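Local coordinates for protein LRIM1 (PDB 3O53) that forms a heterodimeric complex with the leucine-rich repeat protein APL1C that regulates complement-like immunity in the mosquito Anopheles gambiae, at residues L85-N90 with E102-A107; T217-R222 with Q237-F242; R143-Y148 with S168-H173. All coordinates share one frame; numbering follows the deposited sequence.

Interaction 1 (L85-N90 with E102-A107); sequences LDLNNN and ETLHAA. With NAG (2-acetamido-2-deoxy-beta-D-glucopyranose), chain C.
N88 meets the backbone of 102-107 through its amide, and its side chain can be followed outward. N88 CB lies 4.0 Å from A107 O. With CG anti to its own carbonyl carbon (chi1 -75°), the amide is carried toward the backbone that follows strand 103-105, its plane almost perpendicular to the H105 ring (84°). N88 OD1 accepts from A107 N at 2.8 Å, the donor tilted 28° from the carbonyl plane, and also from a water that sits in the ring plane of H105, hydrogen-bonded to ND1. N88 ND2 passes 3.9 Å from H105 CB. In return A107 O accepts from N89 N, an addition particular to this coil that continues the ladder beyond the last bridge.

Before that point the strands pair in parallel: T103 O and H105 O accept from L85 N and L87 N, and L85 O accepts from H105 N. L85 and L104 point the same way into the interior, CD2 to CD1 3.7 Å, and L87 CD2 touches A106 CB. On the other face D86 lies obliquely against H105, which also stacks with Y126. D86 OD1 takes N88 N at 2.8 Å, an Asx turn, while D86 OD2 accepts from N2 of an N-acetylglucosamine of the glycan on N64 at 2.9 Å. L85, L87 and N90 form the LxLxxN signature of the leucine-rich repeat solenoid: N90 ND2 donates to L87 O and L65 O, and N90 OD1 accepts from L70 N.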
loop_
_atom_site.group_PDB
_atom_site.type_symbol
_atom_site.label_atom_id
_atom_site.label_comp_id
_atom_site.label_asym_id
_atom_site.label_seq_id
_atom_site.Cartn_x
_atom_site.Cartn_y
_atom_site.Cartn_z
ATOM N N LEU A 85 14.381 -6.231 -5.891
ATOM C CA LEU A 85 15.159 -5.828 -4.734
ATOM C C LEU A 85 14.365 -6.156 -3.493
ATOM O O LEU A 85 13.223 -5.740 -3.366
ATOM C CB LEU A 85 15.429 -4.322 -4.782
ATOM C CG LEU A 85 16.163 -3.738 -3.577
ATOM C CD1 LEU A 85 17.568 -4.329 -3.463
ATOM C CD2 LEU A 85 16.228 -2.223 -3.694
ATOM N N ASP A 86 14.966 -6.893 -2.571
ATOM C CA ASP A 86 14.308 -7.193 -1.308
ATOM C C ASP A 86 15.163 -6.702 -0.139
ATOM O O ASP A 86 16.240 -7.228 0.109
ATOM C CB ASP A 86 14.063 -8.698 -1.196
ATOM C CG ASP A 86 13.296 -9.083 0.067
ATOM O OD1 ASP A 86 13.238 -8.278 1.020
ATOM O OD2 ASP A 86 12.755 -10.205 0.111
ATOM N N LEU A 87 14.697 -5.681 0.571
ATOM C CA LEU A 87 15.383 -5.237 1.780
ATOM C C LEU A 87 14.453 -5.292 2.986
ATOM O O LEU A 87 14.625 -4.541 3.940
ATOM C CB LEU A 87 15.935 -3.824 1.618
ATOM C CG LEU A 87 14.897 -2.727 1.402
ATOM C CD1 LEU A 87 15.313 -1.434 2.098
ATOM C CD2 LEU A 87 14.696 -2.523 -0.090
ATOM N N ASN A 88 13.469 -6.184 2.933
ATOM C CA ASN A 88 12.595 -6.440 4.070
ATOM C C ASN A 88 13.416 -6.571 5.347
ATOM O O ASN A 88 14.474 -7.205 5.352
ATOM C CB ASN A 88 11.799 -7.738 3.871
ATOM C CG ASN A 88 10.652 -7.594 2.878
ATOM O OD1 ASN A 88 10.295 -6.493 2.468
ATOM N ND2 ASN A 88 10.063 -8.726 2.496
ATOM N N ASN A 89 12.908 -5.987 6.428
ATOM C CA ASN A 89 13.501 -6.138 7.752
ATOM C C ASN A 89 14.905 -5.555 7.825
ATOM O O ASN A 89 15.889 -6.270 8.036
ATOM C CB ASN A 89 13.483 -7.606 8.170
ATOM C CG ASN A 89 12.083 -8.170 8.188
ATOM O OD1 ASN A 89 11.217 -7.688 8.921
ATOM N ND2 ASN A 89 11.840 -9.177 7.361
ATOM N N ASN A 90 14.972 -4.242 7.627
ATOM C CA ASN A 90 16.178 -3.467 7.872
ATOM C C ASN A 90 15.758 -2.169 8.556
ATOM O O ASN A 90 14.666 -2.099 9.112
ATOM C CB ASN A 90 16.928 -3.196 6.568
ATOM C CG ASN A 90 17.766 -4.376 6.131
ATOM O OD1 ASN A 90 18.879 -4.575 6.613
ATOM N ND2 ASN A 90 17.230 -5.171 5.216
ATOM N N GLU A 102 11.123 -3.877 -11.035
ATOM C CA GLU A 102 9.794 -4.405 -11.291
ATOM C C GLU A 102 9.153 -4.797 -9.967
ATOM O O GLU A 102 7.948 -4.677 -9.804
ATOM C CB GLU A 102 9.869 -5.632 -12.214
ATOM C CG GLU A 102 10.520 -5.360 -13.567
ATOM C CD GLU A 102 10.644 -6.607 -14.443
ATOM O OE1 GLU A 102 10.555 -7.742 -13.918
ATOM O OE2 GLU A 102 10.840 -6.448 -15.666
ATOM N N THR A 103 9.965 -5.264 -9.021
ATOM C CA THR A 103 9.451 -5.730 -7.737
ATOM C C THR A 103 10.310 -5.214 -6.601
ATOM O O THR A 103 11.516 -5.448 -6.572
ATOM C CB THR A 103 9.417 -7.273 -7.671
ATOM O OG1 THR A 103 8.532 -7.771 -8.679
ATOM C CG2 THR A 103 8.924 -7.742 -6.307
ATOM N N LEU A 104 9.685 -4.505 -5.667
ATOM C CA LEU A 104 10.417 -3.852 -4.588
ATOM C C LEU A 104 9.817 -4.286 -3.256
ATOM O O LEU A 104 8.706 -3.894 -2.904
ATOM C CB LEU A 104 10.321 -2.332 -4.738
ATOM C CG LEU A 104 11.088 -1.484 -3.725
ATOM C CD1 LEU A 104 12.553 -1.833 -3.788
ATOM C CD2 LEU A 104 10.879 0.011 -3.983
ATOM N N HIS A 105 10.544 -5.127 -2.540
ATOM C CA HIS A 105 10.138 -5.571 -1.221
ATOM C C HIS A 105 10.906 -4.768 -0.199
ATOM O O HIS A 105 12.121 -4.893 -0.101
ATOM C CB HIS A 105 10.470 -7.049 -1.039
ATOM C CG HIS A 105 9.540 -7.966 -1.764
ATOM N ND1 HIS A 105 8.273 -8.253 -1.304
ATOM C CD2 HIS A 105 9.690 -8.659 -2.916
ATOM C CE1 HIS A 105 7.682 -9.083 -2.144
ATOM N NE2 HIS A 105 8.519 -9.345 -3.130
ATOM N N ALA A 106 10.213 -3.944 0.569
ATOM C CA ALA A 106 10.895 -3.094 1.538
ATOM C C ALA A 106 10.018 -2.858 2.757
ATOM O O ALA A 106 9.958 -1.754 3.288
ATOM C CB ALA A 106 11.300 -1.773 0.899
ATOM N N ALA A 107 9.341 -3.912 3.193
ATOM C CA ALA A 107 8.517 -3.857 4.386
ATOM C C ALA A 107 9.406 -3.843 5.622
ATOM O O ALA A 107 10.543 -4.320 5.587
ATOM C CB ALA A 107 7.557 -5.073 4.422
HETATM C C1 NAG C . 15.274 -12.930 0.413
HETATM C C2 NAG C . 14.128 -13.601 -0.324
HETATM C C3 NAG C . 13.061 -14.032 0.670
HETATM C C4 NAG C . 13.671 -14.839 1.807
HETATM C C5 NAG C . 14.844 -14.103 2.431
HETATM C C6 NAG C . 15.513 -14.973 3.487
HETATM C C7 NAG C . 13.503 -12.818 -2.548
HETATM C C8 NAG C . 12.850 -11.701 -3.297
HETATM N N2 NAG C . 13.536 -12.652 -1.232
HETATM O O3 NAG C . 12.066 -14.752 -0.011
HETATM O O4 NAG C . 12.689 -15.031 2.786
HETATM O O5 NAG C . 15.781 -13.765 1.431
HETATM O O6 NAG C . 16.034 -16.127 2.863
HETATM O O7 NAG C . 13.963 -13.800 -3.135
HETATM O O HOH W 1 7.717 -7.310 1.324
#

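Interaction 2 (T217-R222 with Q237-F242); sequences TWISLR and QNLEHF
The W218 indole and the H241 imidazole lie face to face as an offset stack: the five-membered ring of W218 and the H241 ring have centroids 3.6 Å apart and planes only 6° from parallel. W218 NE1 sits over the centre of the imidazole, whereas H241 CD2 lies over the indole face toward its rim, 3.3 Å from NE1. I219 O lies at the edge of the imidazole, near its plane. W218 and H241 are bridge partners on one face, and similar torsions (chi1 -168° and 177°) lay their rings side by side. H241 ND1 is hydrogen-bonded to K274 NZ of helix 262-276, a bond that probably limits rotation of the imidazole.

On the inner face I219 and F242 run side by side. I219 CG2 reaches F242 CD1 at 3.5 Å and L239 CD1 at 3.9 Å, while V264 of helix 262-276 touches both L239 and F242.

Between these layers run the parallel strands of successive coils of the leucine-rich repeat solenoid. T217 O accepts twice, from E240 N at 2.8 Å in the carbonyl plane on a lone pair, and from H241 N nearly in line with the carbonyl; I219 N then donates to H241 O. Outside this ladder T217 CG2 lies alongside the E240 carboxylate, and a water donates to both E240 OE2 and N238 O.

The chemistry is therefore divided by face: aromatic stacking on one and aliphatic-aromatic packing on the other. The lysine bond to ND1 would be expected to favour a neutral imidazole, with ND1 as acceptor, against the indole.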
loop_
_atom_site.group_PDB
_atom_site.type_symbol
_atom_site.label_atom_id
_atom_site.label_comp_id
_atom_site.label_asym_id
_atom_site.label_seq_id
_atom_site.Cartn_x
_atom_site.Cartn_y
_atom_site.Cartn_z
ATOM N N THR A 217 -13.495 -5.214 -7.290
ATOM C CA THR A 217 -14.080 -6.465 -6.843
ATOM C C THR A 217 -14.168 -6.491 -5.325
ATOM O O THR A 217 -15.097 -7.046 -4.753
ATOM C CB THR A 217 -13.199 -7.646 -7.306
ATOM O OG1 THR A 217 -13.119 -7.638 -8.738
ATOM C CG2 THR A 217 -13.766 -8.977 -6.834
ATOM N N TRP A 218 -13.195 -5.868 -4.670
ATOM C CA TRP A 218 -13.051 -5.975 -3.224
ATOM C C TRP A 218 -12.775 -4.576 -2.688
ATOM O O TRP A 218 -11.858 -3.912 -3.159
ATOM C CB TRP A 218 -11.874 -6.911 -2.932
ATOM C CG TRP A 218 -11.686 -7.399 -1.508
ATOM C CD1 TRP A 218 -11.917 -8.663 -1.042
ATOM C CD2 TRP A 218 -11.153 -6.656 -0.396
ATOM N NE1 TRP A 218 -11.594 -8.742 0.296
ATOM C CE2 TRP A 218 -11.118 -7.530 0.711
ATOM C CE3 TRP A 218 -10.721 -5.333 -0.230
ATOM C CZ2 TRP A 218 -10.667 -7.124 1.970
ATOM C CZ3 TRP A 218 -10.267 -4.932 1.021
ATOM C CH2 TRP A 218 -10.244 -5.823 2.104
ATOM N N ILE A 219 -13.585 -4.114 -1.739
ATOM C CA ILE A 219 -13.317 -2.840 -1.096
ATOM C C ILE A 219 -13.696 -2.908 0.377
ATOM O O ILE A 219 -14.722 -3.483 0.738
ATOM C CB ILE A 219 -14.066 -1.677 -1.775
ATOM C CG1 ILE A 219 -13.753 -0.354 -1.063
ATOM C CG2 ILE A 219 -15.566 -1.910 -1.761
ATOM C CD1 ILE A 219 -14.338 0.856 -1.748
ATOM N N SER A 220 -12.862 -2.315 1.224
ATOM C CA SER A 220 -13.171 -2.220 2.648
ATOM C C SER A 220 -12.892 -0.826 3.196
ATOM O O SER A 220 -11.820 -0.259 2.987
ATOM C CB SER A 220 -12.360 -3.233 3.448
ATOM O OG SER A 220 -12.690 -3.143 4.824
ATOM N N LEU A 221 -13.885 -0.268 3.867
ATOM C CA LEU A 221 -13.685 0.898 4.700
ATOM C C LEU A 221 -14.080 0.521 6.127
ATOM O O LEU A 221 -14.545 1.351 6.899
ATOM C CB LEU A 221 -14.512 2.083 4.184
ATOM C CG LEU A 221 -13.888 2.881 3.028
ATOM C CD1 LEU A 221 -13.940 2.089 1.728
ATOM C CD2 LEU A 221 -14.591 4.228 2.852
ATOM N N ARG A 222 -13.877 -0.746 6.480
ATOM C CA ARG A 222 -14.218 -1.214 7.816
ATOM C C ARG A 222 -13.477 -0.424 8.883
ATOM O O ARG A 222 -12.328 -0.046 8.681
ATOM C CB ARG A 222 -13.877 -2.701 7.969
ATOM C CG ARG A 222 -14.101 -3.231 9.381
ATOM C CD ARG A 222 -13.446 -4.583 9.570
ATOM N NE ARG A 222 -13.835 -5.228 10.821
ATOM C CZ ARG A 222 -13.235 -6.310 11.309
ATOM N NH1 ARG A 222 -12.214 -6.852 10.652
ATOM N NH2 ARG A 222 -13.651 -6.854 12.444
ATOM N N GLN A 237 -20.952 -4.654 -11.418
ATOM C CA GLN A 237 -21.258 -6.054 -11.152
ATOM C C GLN A 237 -20.018 -6.843 -10.749
ATOM O O GLN A 237 -20.125 -7.993 -10.340
ATOM C CB GLN A 237 -21.897 -6.710 -12.379
ATOM C CG GLN A 237 -23.412 -6.788 -12.310
ATOM C CD GLN A 237 -23.976 -7.891 -13.183
ATOM O OE1 GLN A 237 -23.237 -8.734 -13.691
ATOM N NE2 GLN A 237 -25.291 -7.893 -13.355
ATOM N N ASN A 238 -18.845 -6.230 -10.888
ATOM C CA ASN A 238 -17.595 -6.857 -10.463
ATOM C C ASN A 238 -17.533 -7.036 -8.954
ATOM O O ASN A 238 -16.852 -7.921 -8.449
ATOM C CB ASN A 238 -16.401 -6.005 -10.890
ATOM C CG ASN A 238 -16.183 -6.019 -12.378
ATOM O OD1 ASN A 238 -16.587 -6.953 -13.065
ATOM N ND2 ASN A 238 -15.530 -4.981 -12.891
ATOM N N LEU A 239 -18.237 -6.172 -8.238
ATOM C CA LEU A 239 -18.141 -6.118 -6.789
ATOM C C LEU A 239 -18.563 -7.444 -6.146
ATOM O O LEU A 239 -19.676 -7.907 -6.354
ATOM C CB LEU A 239 -19.011 -4.972 -6.275
ATOM C CG LEU A 239 -18.906 -4.620 -4.792
ATOM C CD1 LEU A 239 -17.582 -3.913 -4.501
ATOM C CD2 LEU A 239 -20.088 -3.753 -4.369
ATOM N N GLU A 240 -17.665 -8.053 -5.371
ATOM C CA GLU A 240 -17.963 -9.305 -4.660
ATOM C C GLU A 240 -17.755 -9.176 -3.144
ATOM O O GLU A 240 -18.202 -10.021 -2.379
ATOM C CB GLU A 240 -17.063 -10.427 -5.165
ATOM C CG GLU A 240 -17.106 -10.657 -6.661
ATOM C CD GLU A 240 -16.087 -11.696 -7.113
ATOM O OE1 GLU A 240 -15.296 -12.164 -6.264
ATOM O OE2 GLU A 240 -16.077 -12.040 -8.316
ATOM N N HIS A 241 -17.057 -8.131 -2.710
ATOM C CA HIS A 241 -16.714 -7.982 -1.296
ATOM C C HIS A 241 -16.792 -6.501 -0.950
ATOM O O HIS A 241 -16.113 -5.671 -1.557
ATOM C CB HIS A 241 -15.314 -8.561 -1.022
ATOM C CG HIS A 241 -14.841 -8.387 0.393
ATOM N ND1 HIS A 241 -14.753 -9.438 1.285
ATOM C CD2 HIS A 241 -14.413 -7.290 1.066
ATOM C CE1 HIS A 241 -14.293 -8.998 2.444
ATOM N NE2 HIS A 241 -14.086 -7.696 2.340
ATOM N N PHE A 242 -17.653 -6.170 0.002
ATOM C CA PHE A 242 -17.961 -4.792 0.314
ATOM C C PHE A 242 -18.128 -4.702 1.825
ATOM O O PHE A 242 -19.122 -5.177 2.371
ATOM C CB PHE A 242 -19.245 -4.384 -0.421
ATOM C CG PHE A 242 -19.594 -2.922 -0.309
ATOM C CD1 PHE A 242 -19.062 -1.996 -1.190
ATOM C CD2 PHE A 242 -20.487 -2.485 0.656
ATOM C CE1 PHE A 242 -19.404 -0.656 -1.096
ATOM C CE2 PHE A 242 -20.837 -1.153 0.753
ATOM C CZ PHE A 242 -20.301 -0.232 -0.119
HETATM O O HOH W 2 -15.472 -9.641 -9.905
#

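Interaction 3 (R143-Y148 with S168-H173); sequences RSRVQY and SDTLEH
Q147 and E172 stand side by side and point the same way, their amide and carboxylate planes turned 56° from one another. Q147 is extended, CG anti to the backbone N (chi1 180°), so that its aliphatic part runs along the glutamate before Q147 NE2 donates to E172 OE2 at 3.0 Å. E172 OE2 lies close to the plane of the Q147 amide, yet NE2 reaches it from well above the carboxylate plane. K194 makes a long, weak ion pair with the same oxygen.

R145 and T170 instead cross at about a right angle: T170 CG2 lies over one face of the guanidinium, offset toward its rim and 3.7 Å from R145 NH1. T170 OG1, the other branch, donates to V146 O at 2.7 Å, from above the carbonyl plane.

Y148 and H173 form a parallel bridge between successive coils of the leucine-rich repeat solenoid, with V146 and L171 packed alongside each other beside it, CG1 to CD1 3.9 Å. The two bridged side chains meet obliquely; their ring planes are 54° apart and the closest approach is from Y148 CD1 to H173 CB, 3.6 Å. The imidazole is turned to T195 OG1, which bonds ND1, and Y148 meets Y126 on strand 123-126.

Q147 O joins the backbones, accepting from E172 N on a lone pair at 2.8 Å and from H173 N at 3.2 Å. One carbonyl thus serves two donors where the chain turns its corner, while the carboxylate, drawing on an amide and a distant lysine, would probably remain charged.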
loop_
_atom_site.group_PDB
_atom_site.type_symbol
_atom_site.label_atom_id
_atom_site.label_comp_id
_atom_site.label_asym_id
_atom_site.label_seq_id
_atom_site.Cartn_x
_atom_site.Cartn_y
_atom_site.Cartn_z
ATOM N N ARG A 143 5.358 6.367 -8.467
ATOM C CA ARG A 143 3.902 6.384 -8.581
ATOM C C ARG A 143 3.421 6.178 -10.020
ATOM O O ARG A 143 2.236 6.342 -10.308
ATOM C CB ARG A 143 3.333 7.689 -7.975
ATOM C CG ARG A 143 3.424 7.694 -6.447
ATOM C CD ARG A 143 2.893 8.971 -5.809
ATOM N NE ARG A 143 3.911 10.020 -5.764
ATOM C CZ ARG A 143 3.793 11.218 -6.337
ATOM N NH1 ARG A 143 2.697 11.543 -7.015
ATOM N NH2 ARG A 143 4.776 12.101 -6.230
ATOM N N SER A 144 4.337 5.793 -10.909
ATOM C CA SER A 144 3.998 5.540 -12.314
ATOM C C SER A 144 3.968 4.053 -12.640
ATOM O O SER A 144 4.919 3.325 -12.351
ATOM C CB SER A 144 5.007 6.211 -13.257
ATOM O OG SER A 144 5.161 7.589 -12.966
ATOM N N ARG A 145 2.879 3.623 -13.279
ATOM C CA ARG A 145 2.754 2.260 -13.786
ATOM C C ARG A 145 2.873 1.237 -12.664
ATOM O O ARG A 145 3.326 0.107 -12.862
ATOM C CB ARG A 145 3.786 2.002 -14.895
ATOM C CG ARG A 145 3.623 2.948 -16.085
ATOM C CD ARG A 145 4.439 2.516 -17.296
ATOM N NE ARG A 145 4.200 1.116 -17.638
ATOM C CZ ARG A 145 3.101 0.661 -18.234
ATOM N NH1 ARG A 145 2.120 1.492 -18.560
ATOM N NH2 ARG A 145 2.980 -0.631 -18.499
ATOM N N VAL A 146 2.439 1.644 -11.480
ATOM C CA VAL A 146 2.336 0.738 -10.356
ATOM C C VAL A 146 1.162 -0.229 -10.553
ATOM O O VAL A 146 0.067 0.157 -10.949
ATOM C CB VAL A 146 2.136 1.515 -9.045
ATOM C CG1 VAL A 146 2.083 0.555 -7.874
ATOM C CG2 VAL A 146 3.264 2.525 -8.861
ATOM N N GLN A 147 1.407 -1.494 -10.266
ATOM C CA GLN A 147 0.385 -2.513 -10.403
ATOM C C GLN A 147 -0.126 -2.900 -9.017
ATOM O O GLN A 147 -1.319 -3.015 -8.794
ATOM C CB GLN A 147 0.974 -3.732 -11.119
ATOM C CG GLN A 147 -0.015 -4.870 -11.324
ATOM C CD GLN A 147 0.470 -5.888 -12.344
ATOM O OE1 GLN A 147 1.609 -6.336 -12.295
ATOM N NE2 GLN A 147 -0.400 -6.257 -13.269
ATOM N N TYR A 148 0.799 -3.095 -8.086
ATOM C CA TYR A 148 0.458 -3.488 -6.732
ATOM C C TYR A 148 1.141 -2.511 -5.773
ATOM O O TYR A 148 2.342 -2.297 -5.861
ATOM C CB TYR A 148 0.945 -4.916 -6.488
ATOM C CG TYR A 148 0.652 -5.448 -5.112
ATOM C CD1 TYR A 148 -0.424 -6.301 -4.887
ATOM C CD2 TYR A 148 1.457 -5.110 -4.037
ATOM C CE1 TYR A 148 -0.690 -6.794 -3.622
ATOM C CE2 TYR A 148 1.201 -5.596 -2.773
ATOM C CZ TYR A 148 0.131 -6.434 -2.570
ATOM O OH TYR A 148 -0.109 -6.904 -1.303
ATOM N N SER A 168 -3.051 5.104 -13.494
ATOM C CA SER A 168 -4.487 4.964 -13.708
ATOM C C SER A 168 -4.811 3.682 -14.478
ATOM O O SER A 168 -5.841 3.062 -14.252
ATOM C CB SER A 168 -5.037 6.177 -14.462
ATOM O OG SER A 168 -4.377 6.338 -15.701
ATOM N N ASP A 169 -3.917 3.276 -15.373
ATOM C CA ASP A 169 -4.193 2.160 -16.271
ATOM C C ASP A 169 -3.568 0.845 -15.816
ATOM O O ASP A 169 -3.842 -0.205 -16.401
ATOM C CB ASP A 169 -3.703 2.493 -17.681
ATOM C CG ASP A 169 -4.462 3.648 -18.301
ATOM O OD1 ASP A 169 -5.593 3.925 -17.848
ATOM O OD2 ASP A 169 -3.928 4.277 -19.238
ATOM N N THR A 170 -2.746 0.898 -14.773
ATOM C CA THR A 170 -2.004 -0.276 -14.324
ATOM C C THR A 170 -2.373 -0.761 -12.922
ATOM O O THR A 170 -2.202 -1.939 -12.604
ATOM C CB THR A 170 -0.489 0.008 -14.324
ATOM O OG1 THR A 170 -0.216 1.132 -13.477
ATOM C CG2 THR A 170 0.002 0.304 -15.735
ATOM N N LEU A 171 -2.858 0.136 -12.073
ATOM C CA LEU A 171 -3.026 -0.194 -10.661
ATOM C C LEU A 171 -4.136 -1.227 -10.484
ATOM O O LEU A 171 -5.258 -1.033 -10.936
ATOM C CB LEU A 171 -3.327 1.064 -9.836
ATOM C CG LEU A 171 -3.212 0.907 -8.314
ATOM C CD1 LEU A 171 -1.785 0.568 -7.906
ATOM C CD2 LEU A 171 -3.686 2.159 -7.578
ATOM N N GLU A 172 -3.801 -2.326 -9.818
ATOM C CA GLU A 172 -4.745 -3.408 -9.567
ATOM C C GLU A 172 -5.070 -3.553 -8.085
ATOM O O GLU A 172 -6.184 -3.891 -7.727
ATOM C CB GLU A 172 -4.181 -4.724 -10.110
ATOM C CG GLU A 172 -4.023 -4.706 -11.628
ATOM C CD GLU A 172 -3.475 -6.001 -12.200
ATOM O OE1 GLU A 172 -3.130 -6.914 -11.420
ATOM O OE2 GLU A 172 -3.389 -6.097 -13.442
ATOM N N HIS A 173 -4.094 -3.295 -7.224
ATOM C CA HIS A 173 -4.300 -3.445 -5.791
ATOM C C HIS A 173 -3.702 -2.260 -5.043
ATOM O O HIS A 173 -2.529 -1.929 -5.221
ATOM C CB HIS A 173 -3.655 -4.742 -5.287
ATOM C CG HIS A 173 -4.167 -5.978 -5.965
ATOM N ND1 HIS A 173 -5.368 -6.569 -5.633
ATOM C CD2 HIS A 173 -3.635 -6.741 -6.950
ATOM C CE1 HIS A 173 -5.555 -7.640 -6.385
ATOM N NE2 HIS A 173 -4.518 -7.766 -7.192
#

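From the N terminus, interaction 1 comes first and closes the coil between 85-90 and 102-107, across 11 intervening residues that include strand 91-97. Interaction 3 follows, joining 143-148 to 168-173 over 19 residues, and interaction 2 comes last, joining 217-222 to 237-242 over 14. The three are in series, so none encloses or crosses another. Interaction 3 lies between the others, its centre 18 Å from each of their centres, whereas the centres of interactions 1 and 2 are 28 Å apart on opposite sides of the chain's centre. Each pairs successive coils of the solenoid; interaction 1 lies at the glycan, and interaction 2 abuts helix 262-276 beyond the last parallel strand.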